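Local structure of 2,3,4,5-tetrahydropyridine-2,6-dicarboxylate N-succinyltransferase (Campylobacter jejuni, 2RIJ) at residues I30-R35 against D174-E179; K98-E103 against Q107-L112. The protein probably catalyses the succinyl-CoA-dependent conversion of cyclic tetrahydrodipicolinate into acyclic N-succinyl-L-2-amino-6-oxopimelate, the first step of the succinylase route to lysine. All coordinates share one frame; numbering follows the deposited sequence.

Interaction 1 of 2, residues I30-R35 against D174-E179; sequences IARLDR and DDKPIE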
ATOM      1  N   ILE A  30     -51.858  36.029  -2.905  1.00 21.58           N
ATOM      2  CA  ILE A  30     -52.874  35.794  -1.903  1.00 22.06           C
ATOM      3  C   ILE A  30     -52.841  34.320  -1.467  1.00 20.50           C
ATOM      4  O   ILE A  30     -52.968  33.400  -2.294  1.00 20.61           O
ATOM      5  CB  ILE A  30     -54.293  36.186  -2.422  1.00 22.56           C
ATOM      6  CG1 ILE A  30     -54.372  37.664  -2.750  1.00 25.97           C
ATOM      7  CG2 ILE A  30     -55.389  35.823  -1.397  1.00 20.78           C
ATOM      8  CD1 ILE A  30     -55.699  38.051  -3.518  1.00 23.24           C
ATOM      9  N   ALA A  31     -52.713  34.117  -0.170  1.00 21.49           N
ATOM     10  CA  ALA A  31     -52.679  32.811   0.434  1.00 23.10           C
ATOM     11  C   ALA A  31     -53.966  32.438   1.161  1.00 23.89           C
ATOM     12  O   ALA A  31     -54.575  33.273   1.809  1.00 23.72           O
ATOM     13  CB  ALA A  31     -51.528  32.746   1.424  1.00 22.41           C
ATOM     14  N   ARG A  32     -54.373  31.172   1.061  1.00 23.92           N
ATOM     15  CA  ARG A  32     -55.349  30.596   1.961  1.00 21.00           C
ATOM     16  C   ARG A  32     -54.563  30.052   3.132  1.00 22.75           C
ATOM     17  O   ARG A  32     -53.592  29.286   2.952  1.00 24.80           O
ATOM     18  CB  ARG A  32     -56.140  29.471   1.288  1.00 24.31           C
ATOM     19  CG  ARG A  32     -57.201  28.871   2.162  1.00 23.24           C
ATOM     20  CD  ARG A  32     -57.868  27.595   1.559  1.00 26.03           C
ATOM     21  NE  ARG A  32     -56.865  26.582   1.214  1.00 26.84           N
ATOM     22  CZ  ARG A  32     -56.206  25.833   2.097  1.00 26.01           C
ATOM     23  NH1 ARG A  32     -56.399  25.944   3.389  1.00 24.76           N
ATOM     24  NH2 ARG A  32     -55.297  24.965   1.661  1.00 28.73           N
ATOM     25  N   LEU A  33     -54.955  30.423   4.350  1.00 22.37           N
ATOM     26  CA  LEU A  33     -54.226  30.029   5.545  1.00 22.72           C
ATOM     27  C   LEU A  33     -54.880  28.875   6.313  1.00 25.49           C
ATOM     28  O   LEU A  33     -56.106  28.800   6.416  1.00 24.53           O
ATOM     29  CB  LEU A  33     -54.079  31.201   6.507  1.00 24.14           C
ATOM     30  CG  LEU A  33     -53.522  32.523   5.964  1.00 25.59           C
ATOM     31  CD1 LEU A  33     -53.488  33.532   7.157  1.00 27.67           C
ATOM     32  CD2 LEU A  33     -52.200  32.388   5.271  1.00 23.85           C
ATOM     33  N   ASP A  34     -54.041  28.001   6.868  1.00 23.30           N
ATOM     34  CA  ASP A  34     -54.474  26.992   7.807  1.00 25.00           C
ATOM     35  C   ASP A  34     -54.051  27.486   9.178  1.00 23.33           C
ATOM     36  O   ASP A  34     -52.882  27.778   9.386  1.00 23.10           O
ATOM     37  CB  ASP A  34     -53.819  25.647   7.514  1.00 26.64           C
ATOM     38  CG  ASP A  34     -54.279  25.039   6.185  1.00 30.57           C
ATOM     39  OD1 ASP A  34     -55.515  24.890   5.982  1.00 32.64           O
ATOM     40  OD2 ASP A  34     -53.411  24.701   5.342  1.00 25.13           O
ATOM     41  N   ARG A  35     -55.001  27.598  10.103  1.00 23.06           N
ATOM     42  CA  ARG A  35     -54.751  28.102  11.467  1.00 25.94           C
ATOM     43  C   ARG A  35     -54.807  26.970  12.490  1.00 25.83           C
ATOM     44  O   ARG A  35     -55.354  25.917  12.215  1.00 27.15           O
ATOM     45  CB  ARG A  35     -55.796  29.151  11.821  1.00 29.48           C
ATOM     46  CG  ARG A  35     -55.708  30.380  10.897  1.00 29.15           C
ATOM     47  CD  ARG A  35     -56.951  31.251  11.018  1.00 31.58           C
ATOM     48  NE  ARG A  35     -56.793  32.464  10.225  1.00 39.11           N
ATOM     49  CZ  ARG A  35     -56.087  33.512  10.625  1.00 32.98           C
ATOM     50  NH1 ARG A  35     -55.456  33.488  11.802  1.00 35.33           N
ATOM     51  NH2 ARG A  35     -55.979  34.565   9.830  1.00 33.10           N
ATOM     52  N   ASP A 174     -52.816  13.825   5.749  1.00 26.49           N
ATOM     53  CA  ASP A 174     -53.235  14.084   4.369  1.00 29.35           C
ATOM     54  C   ASP A 174     -52.980  15.539   3.945  1.00 27.04           C
ATOM     55  O   ASP A 174     -53.818  16.228   3.339  1.00 29.10           O
ATOM     56  CB  ASP A 174     -54.676  13.650   4.154  1.00 32.13           C
ATOM     57  CG  ASP A 174     -54.851  12.123   4.319  1.00 38.46           C
ATOM     58  OD1 ASP A 174     -53.908  11.330   4.033  1.00 41.34           O
ATOM     59  OD2 ASP A 174     -55.922  11.732   4.783  1.00 46.76           O
ATOM     60  N   ASP A 175     -51.758  15.934   4.262  1.00 26.22           N
ATOM     61  CA  ASP A 175     -51.179  17.228   4.000  1.00 27.00           C
ATOM     62  C   ASP A 175     -51.850  18.384   4.734  1.00 25.76           C
ATOM     63  O   ASP A 175     -51.580  19.509   4.401  1.00 23.84           O
ATOM     64  CB  ASP A 175     -51.021  17.471   2.457  1.00 25.83           C
ATOM     65  CG  ASP A 175     -49.824  16.642   1.818  1.00 32.54           C
ATOM     66  OD1 ASP A 175     -48.876  16.175   2.558  1.00 30.35           O
ATOM     67  OD2 ASP A 175     -49.805  16.496   0.565  1.00 35.36           O
ATOM     68  N   LYS A 176     -52.668  18.106   5.747  1.00 24.82           N
ATOM     69  CA  LYS A 176     -53.287  19.132   6.589  1.00 26.13           C
ATOM     70  C   LYS A 176     -52.577  19.199   7.948  1.00 22.53           C
ATOM     71  O   LYS A 176     -52.433  18.159   8.598  1.00 24.56           O
ATOM     72  CB  LYS A 176     -54.766  18.788   6.856  1.00 29.23           C
ATOM     73  CG  LYS A 176     -55.596  18.495   5.628  1.00 34.47           C
ATOM     74  CD  LYS A 176     -55.565  19.648   4.722  1.00 34.51           C
ATOM     75  CE  LYS A 176     -56.773  19.696   3.789  1.00 42.12           C
ATOM     76  NZ  LYS A 176     -56.615  20.951   2.979  1.00 43.39           N
ATOM     77  N   PRO A 177     -52.161  20.404   8.383  1.00 22.42           N
ATOM     78  CA  PRO A 177     -51.474  20.543   9.652  1.00 22.97           C
ATOM     79  C   PRO A 177     -52.426  20.478  10.861  1.00 24.49           C
ATOM     80  O   PRO A 177     -53.542  21.024  10.841  1.00 22.91           O
ATOM     81  CB  PRO A 177     -50.765  21.905   9.528  1.00 26.82           C
ATOM     82  CG  PRO A 177     -51.688  22.716   8.599  1.00 23.29           C
ATOM     83  CD  PRO A 177     -52.280  21.685   7.663  1.00 23.59           C
ATOM     84  N   ILE A 178     -51.969  19.806  11.908  1.00 24.40           N
ATOM     85  CA  ILE A 178     -52.681  19.694  13.174  1.00 22.89           C
ATOM     86  C   ILE A 178     -51.696  19.977  14.297  1.00 22.99           C
ATOM     87  O   ILE A 178     -50.633  19.373  14.362  1.00 22.92           O
ATOM     88  CB  ILE A 178     -53.244  18.278  13.363  1.00 23.25           C
ATOM     89  CG1 ILE A 178     -54.072  17.875  12.138  1.00 23.17           C
ATOM     90  CG2 ILE A 178     -54.021  18.164  14.734  1.00 20.15           C
ATOM     91  CD1 ILE A 178     -54.570  16.439  12.163  1.00 26.27           C
ATOM     92  N   GLU A 179     -52.046  20.898  15.179  1.00 19.69           N
ATOM     93  CA  GLU A 179     -51.235  21.185  16.362  1.00 24.10           C
ATOM     94  C   GLU A 179     -51.077  19.944  17.206  1.00 21.88           C
ATOM     95  O   GLU A 179     -52.043  19.239  17.446  1.00 24.57           O
ATOM     96  CB  GLU A 179     -51.881  22.277  17.215  1.00 24.04           C
ATOM     97  CG  GLU A 179     -52.068  23.596  16.524  1.00 24.03           C
ATOM     98  CD  GLU A 179     -52.456  24.700  17.511  1.00 31.59           C
ATOM     99  OE1 GLU A 179     -51.551  25.209  18.211  1.00 40.64           O
ATOM    100  OE2 GLU A 179     -53.664  25.036  17.586  1.00 31.67           O
TER
HETATM  101  O   HOH W   1     -54.414  22.958   3.463  1.00 25.72           O
HETATM  102  O   HOH W   2     -57.032  22.563   5.311  1.00 41.94           O

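Interaction 2 of 2, residues K98-E103 against Q107-L112; sequences KPFLEE and QNIDLL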
ATOM      1  N   LYS A  98     -63.028  46.478 -13.110  1.00 27.66           N
ATOM      2  CA  LYS A  98     -64.221  46.461 -13.958  1.00 28.64           C
ATOM      3  C   LYS A  98     -63.944  46.388 -15.472  1.00 28.04           C
ATOM      4  O   LYS A  98     -64.513  45.522 -16.128  1.00 27.82           O
ATOM      5  CB  LYS A  98     -65.122  47.636 -13.611  1.00 29.77           C
ATOM      6  CG  LYS A  98     -66.438  47.716 -14.390  1.00 30.30           C
ATOM      7  CD  LYS A  98     -67.262  48.868 -13.818  1.00 36.32           C
ATOM      8  CE  LYS A  98     -68.372  49.353 -14.766  1.00 52.25           C
ATOM      9  NZ  LYS A  98     -67.886  50.195 -15.917  1.00 54.71           N
ATOM     10  N   PRO A  99     -63.034  47.233 -16.019  1.00 27.22           N
ATOM     11  CA  PRO A  99     -62.785  47.152 -17.472  1.00 28.61           C
ATOM     12  C   PRO A  99     -62.324  45.780 -18.017  1.00 29.98           C
ATOM     13  O   PRO A  99     -62.390  45.548 -19.220  1.00 29.84           O
ATOM     14  CB  PRO A  99     -61.704  48.203 -17.693  1.00 29.94           C
ATOM     15  CG  PRO A  99     -61.778  49.099 -16.538  1.00 32.38           C
ATOM     16  CD  PRO A  99     -62.191  48.269 -15.391  1.00 27.35           C
ATOM     17  N   PHE A 100     -61.871  44.879 -17.141  1.00 27.88           N
ATOM     18  CA  PHE A 100     -61.309  43.592 -17.557  1.00 28.64           C
ATOM     19  C   PHE A 100     -62.220  42.408 -17.284  1.00 29.18           C
ATOM     20  O   PHE A 100     -61.881  41.293 -17.648  1.00 28.41           O
ATOM     21  CB  PHE A 100     -60.024  43.303 -16.762  1.00 28.89           C
ATOM     22  CG  PHE A 100     -58.944  44.326 -16.928  1.00 29.89           C
ATOM     23  CD1 PHE A 100     -58.042  44.236 -17.986  1.00 32.61           C
ATOM     24  CD2 PHE A 100     -58.806  45.372 -16.020  1.00 27.97           C
ATOM     25  CE1 PHE A 100     -57.049  45.182 -18.116  1.00 32.19           C
ATOM     26  CE2 PHE A 100     -57.814  46.312 -16.147  1.00 30.77           C
ATOM     27  CZ  PHE A 100     -56.939  46.231 -17.181  1.00 31.20           C
ATOM     28  N   LEU A 101     -63.340  42.624 -16.610  1.00 29.97           N
ATOM     29  CA  LEU A 101     -64.078  41.491 -16.031  1.00 31.54           C
ATOM     30  C   LEU A 101     -64.687  40.528 -17.060  1.00 34.74           C
ATOM     31  O   LEU A 101     -64.887  39.352 -16.765  1.00 36.31           O
ATOM     32  CB  LEU A 101     -65.141  41.987 -15.049  1.00 33.26           C
ATOM     33  CG  LEU A 101     -64.635  42.735 -13.813  1.00 33.61           C
ATOM     34  CD1 LEU A 101     -65.800  43.238 -12.933  1.00 33.55           C
ATOM     35  CD2 LEU A 101     -63.684  41.876 -12.986  1.00 32.26           C
ATOM     36  N   GLU A 102     -64.938  40.994 -18.277  1.00 37.61           N
ATOM     37  CA  GLU A 102     -65.536  40.135 -19.301  1.00 39.27           C
ATOM     38  C   GLU A 102     -64.478  39.535 -20.224  1.00 40.74           C
ATOM     39  O   GLU A 102     -64.806  38.922 -21.235  1.00 44.91           O
ATOM     40  CB  GLU A 102     -66.600  40.921 -20.099  1.00 40.22           C
ATOM     41  CG  GLU A 102     -67.753  41.478 -19.246  1.00 38.09           C
ATOM     42  N   GLU A 103     -63.210  39.703 -19.870  1.00 39.12           N
ATOM     43  CA  GLU A 103     -62.104  39.180 -20.648  1.00 39.43           C
ATOM     44  C   GLU A 103     -61.472  37.978 -19.986  1.00 40.96           C
ATOM     45  O   GLU A 103     -61.536  37.810 -18.764  1.00 41.28           O
ATOM     46  CB  GLU A 103     -61.030  40.230 -20.787  1.00 36.56           C
ATOM     47  CG  GLU A 103     -61.472  41.451 -21.544  1.00 43.62           C
ATOM     48  CD  GLU A 103     -60.342  42.424 -21.756  1.00 39.23           C
ATOM     49  OE1 GLU A 103     -59.274  42.269 -21.109  1.00 41.59           O
ATOM     50  OE2 GLU A 103     -60.520  43.364 -22.565  1.00 48.85           O
ATOM     51  N   GLN A 107     -55.131  36.464 -14.622  1.00 31.73           N
ATOM     52  CA  GLN A 107     -55.112  35.437 -13.611  1.00 30.13           C
ATOM     53  C   GLN A 107     -55.357  35.951 -12.199  1.00 25.45           C
ATOM     54  O   GLN A 107     -56.014  35.298 -11.415  1.00 28.39           O
ATOM     55  CB  GLN A 107     -53.780  34.723 -13.670  1.00 35.44           C
ATOM     56  CG  GLN A 107     -53.610  33.845 -14.907  1.00 39.96           C
ATOM     57  CD  GLN A 107     -52.513  32.861 -14.690  1.00 55.47           C
ATOM     58  OE1 GLN A 107     -51.329  33.231 -14.685  1.00 56.31           O
ATOM     59  NE2 GLN A 107     -52.887  31.597 -14.443  1.00 66.32           N
ATOM     60  N   ASN A 108     -54.810  37.111 -11.889  1.00 24.91           N
ATOM     61  CA  ASN A 108     -55.005  37.739 -10.599  1.00 25.52           C
ATOM     62  C   ASN A 108     -56.465  38.133 -10.450  1.00 25.63           C
ATOM     63  O   ASN A 108     -57.016  38.036  -9.358  1.00 25.22           O
ATOM     64  CB  ASN A 108     -54.103  38.958 -10.407  1.00 24.11           C
ATOM     65  CG  ASN A 108     -52.638  38.584 -10.188  1.00 31.35           C
ATOM     66  OD1 ASN A 108     -52.289  37.909  -9.219  1.00 36.14           O
ATOM     67  ND2 ASN A 108     -51.782  39.040 -11.081  1.00 28.51           N
ATOM     68  N   ILE A 109     -57.091  38.548 -11.546  1.00 26.08           N
ATOM     69  CA  ILE A 109     -58.495  38.960 -11.493  1.00 26.53           C
ATOM     70  C   ILE A 109     -59.354  37.713 -11.313  1.00 26.86           C
ATOM     71  O   ILE A 109     -60.220  37.688 -10.453  1.00 28.25           O
ATOM     72  CB  ILE A 109     -58.958  39.743 -12.729  1.00 27.02           C
ATOM     73  CG1 ILE A 109     -57.962  40.861 -13.070  1.00 26.30           C
ATOM     74  CG2 ILE A 109     -60.356  40.336 -12.448  1.00 24.07           C
ATOM     75  CD1 ILE A 109     -58.473  41.938 -14.112  1.00 27.09           C
ATOM     76  N   ASP A 110     -59.087  36.659 -12.085  1.00 28.20           N
ATOM     77  CA  ASP A 110     -59.807  35.388 -11.900  1.00 28.58           C
ATOM     78  C   ASP A 110     -59.732  34.867 -10.462  1.00 27.35           C
ATOM     79  O   ASP A 110     -60.674  34.277  -9.949  1.00 26.35           O
ATOM     80  CB  ASP A 110     -59.257  34.295 -12.828  1.00 30.59           C
ATOM     81  CG  ASP A 110     -59.401  34.624 -14.318  1.00 37.16           C
ATOM     82  OD1 ASP A 110     -60.323  35.373 -14.704  1.00 41.49           O
ATOM     83  OD2 ASP A 110     -58.550  34.144 -15.110  1.00 46.10           O
ATOM     84  N   LEU A 111     -58.565  35.013  -9.843  1.00 27.22           N
ATOM     85  CA  LEU A 111     -58.354  34.534  -8.488  1.00 26.28           C
ATOM     86  C   LEU A 111     -59.295  35.276  -7.529  1.00 23.61           C
ATOM     87  O   LEU A 111     -59.921  34.661  -6.675  1.00 25.28           O
ATOM     88  CB  LEU A 111     -56.873  34.714  -8.060  1.00 24.10           C
ATOM     89  CG  LEU A 111     -56.584  34.184  -6.630  1.00 27.69           C
ATOM     90  CD1 LEU A 111     -56.603  32.639  -6.646  1.00 23.62           C
ATOM     91  CD2 LEU A 111     -55.266  34.724  -6.110  1.00 26.98           C
ATOM     92  N   LEU A 112     -59.382  36.605  -7.674  1.00 23.77           N
ATOM     93  CA  LEU A 112     -60.299  37.415  -6.845  1.00 25.95           C
ATOM     94  C   LEU A 112     -61.776  36.994  -7.008  1.00 25.28           C
ATOM     95  O   LEU A 112     -62.510  36.898  -6.037  1.00 23.80           O
ATOM     96  CB  LEU A 112     -60.143  38.902  -7.182  1.00 26.01           C
ATOM     97  CG  LEU A 112     -58.847  39.563  -6.692  1.00 27.45           C
ATOM     98  CD1 LEU A 112     -58.700  40.895  -7.328  1.00 25.14           C
ATOM     99  CD2 LEU A 112     -58.772  39.712  -5.158  1.00 24.41           C
TER
HETATM  100  O   HOH W   3     -59.711  37.026 -16.867  1.00 34.42           O

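Interaction 1 of 2, residues I30-R35 against D174-E179
D34 meets P177 across the gap between two strands, the two side chains crossing at about a right angle. Its CB points at the partner segment and rests on CG of the P177 ring, 3.8 Å away. Next along, D34 CG lies 4.2 Å from P177 CD. With CG anti to the carbonyl carbon (chi1 -67°) and so beside the backbone N, the carboxylate stands out from the strand, where the R32 guanidinium reaches it. At the tip the two oxygens divide the work. OD1 takes R32 NH1 in a salt bridge of 2.9 Å; the oxygen lies in the guanidinium plane, while the nitrogen reaches it from above the carboxylate plane, 45° out. OD2 lies 4.0 Å from P177 CD and accepts hydrogen bonds from a water at 2.8 Å and from Q45 NE2 on strand 43-48.

That water also accepts from R32 NH2 and from K176 NZ, and a second water joins D34 OD1 to the same lysine. R32 NH2 and K176 NZ come within 4.4 Å of each other as both turn to the D34 carboxylate, R32 directly and both through water. Both also reach the second subunit: R32 NE binds the carbonyl oxygen of K191 there, and K176 NZ binds OD1 of N194. No direct hydrogen bond joins the two segments.

Strand 27-35 runs in the N-terminal antiparallel sheet beside strand 43-48, whereas 176-178 is an outer strand of a separate three-stranded sheet. P177 also packs on V170 and W172 of strand 170-173, and E179 stands at the N-cap position of helix 180-192.

Interaction 2 of 2, residues K98-E103 against Q107-L112
F100 and L101 both touch I109, so one isoleucine of helix 107-117 meets two neighbouring residues of the preceding loop. Ahead of them, the K98 carbonyl oxygen accepts the L101 amide. F100 comes first: its CB sits 3.4 Å from I109 CD1, a close fit, and the same methyl lies obliquely by the ring, 3.7 Å from F100 CG. The ring itself runs on to F9 of helix 6-17 and to H106, edge-to-face with each. F100 also opens a type I turn that runs through L101 to E103, closed by E103 N to F100 O.

L101 follows with its CD2 methyl 3.7 Å from I109 CG2. The isoleucine serves both because its branches part at CB: CG1 is anti to the carbonyl carbon (chi1 -48°) and carries CD1 to F100, while CG2, anti to the backbone N, faces the leucine. The E103 carbonyl oxygen shares a water with D110 OD1, and the E103 carboxylate pairs with K6.

Direct contact is therefore wholly apolar, with no hydrogen bond between the segments. Shape rather than bond direction fits the turn to the helix, and polar links lie round it: the water, K113 NZ on the L101 carbonyl oxygen, and H106 NE2 on E103 OE1.

In the fold
Both interactions are small and partly buried, their centres about 27 Å apart. Interaction 2 sets buried I109 against partly exposed F100 and L101; interaction 1 has buried P177 and R32 with partly exposed D34 and K176. Interaction 2 is local, joining a loop to the helix that follows it, and lies within the stretch of chain between the two segments of interaction 1. Interaction 1 instead connects two different sheets, a small D34-P177 packing contact flanked by charge and water, where 98-103 and 107-112 meet through hydrocarbon. I30 joins the two: its CD1 packs 3.9 Å from L112 CD2, so strand 27-35 lies against helix 107-117. Each adjoins the second subunit, by hydrogen bonds in interaction 1 and by packing on methionines in interaction 2.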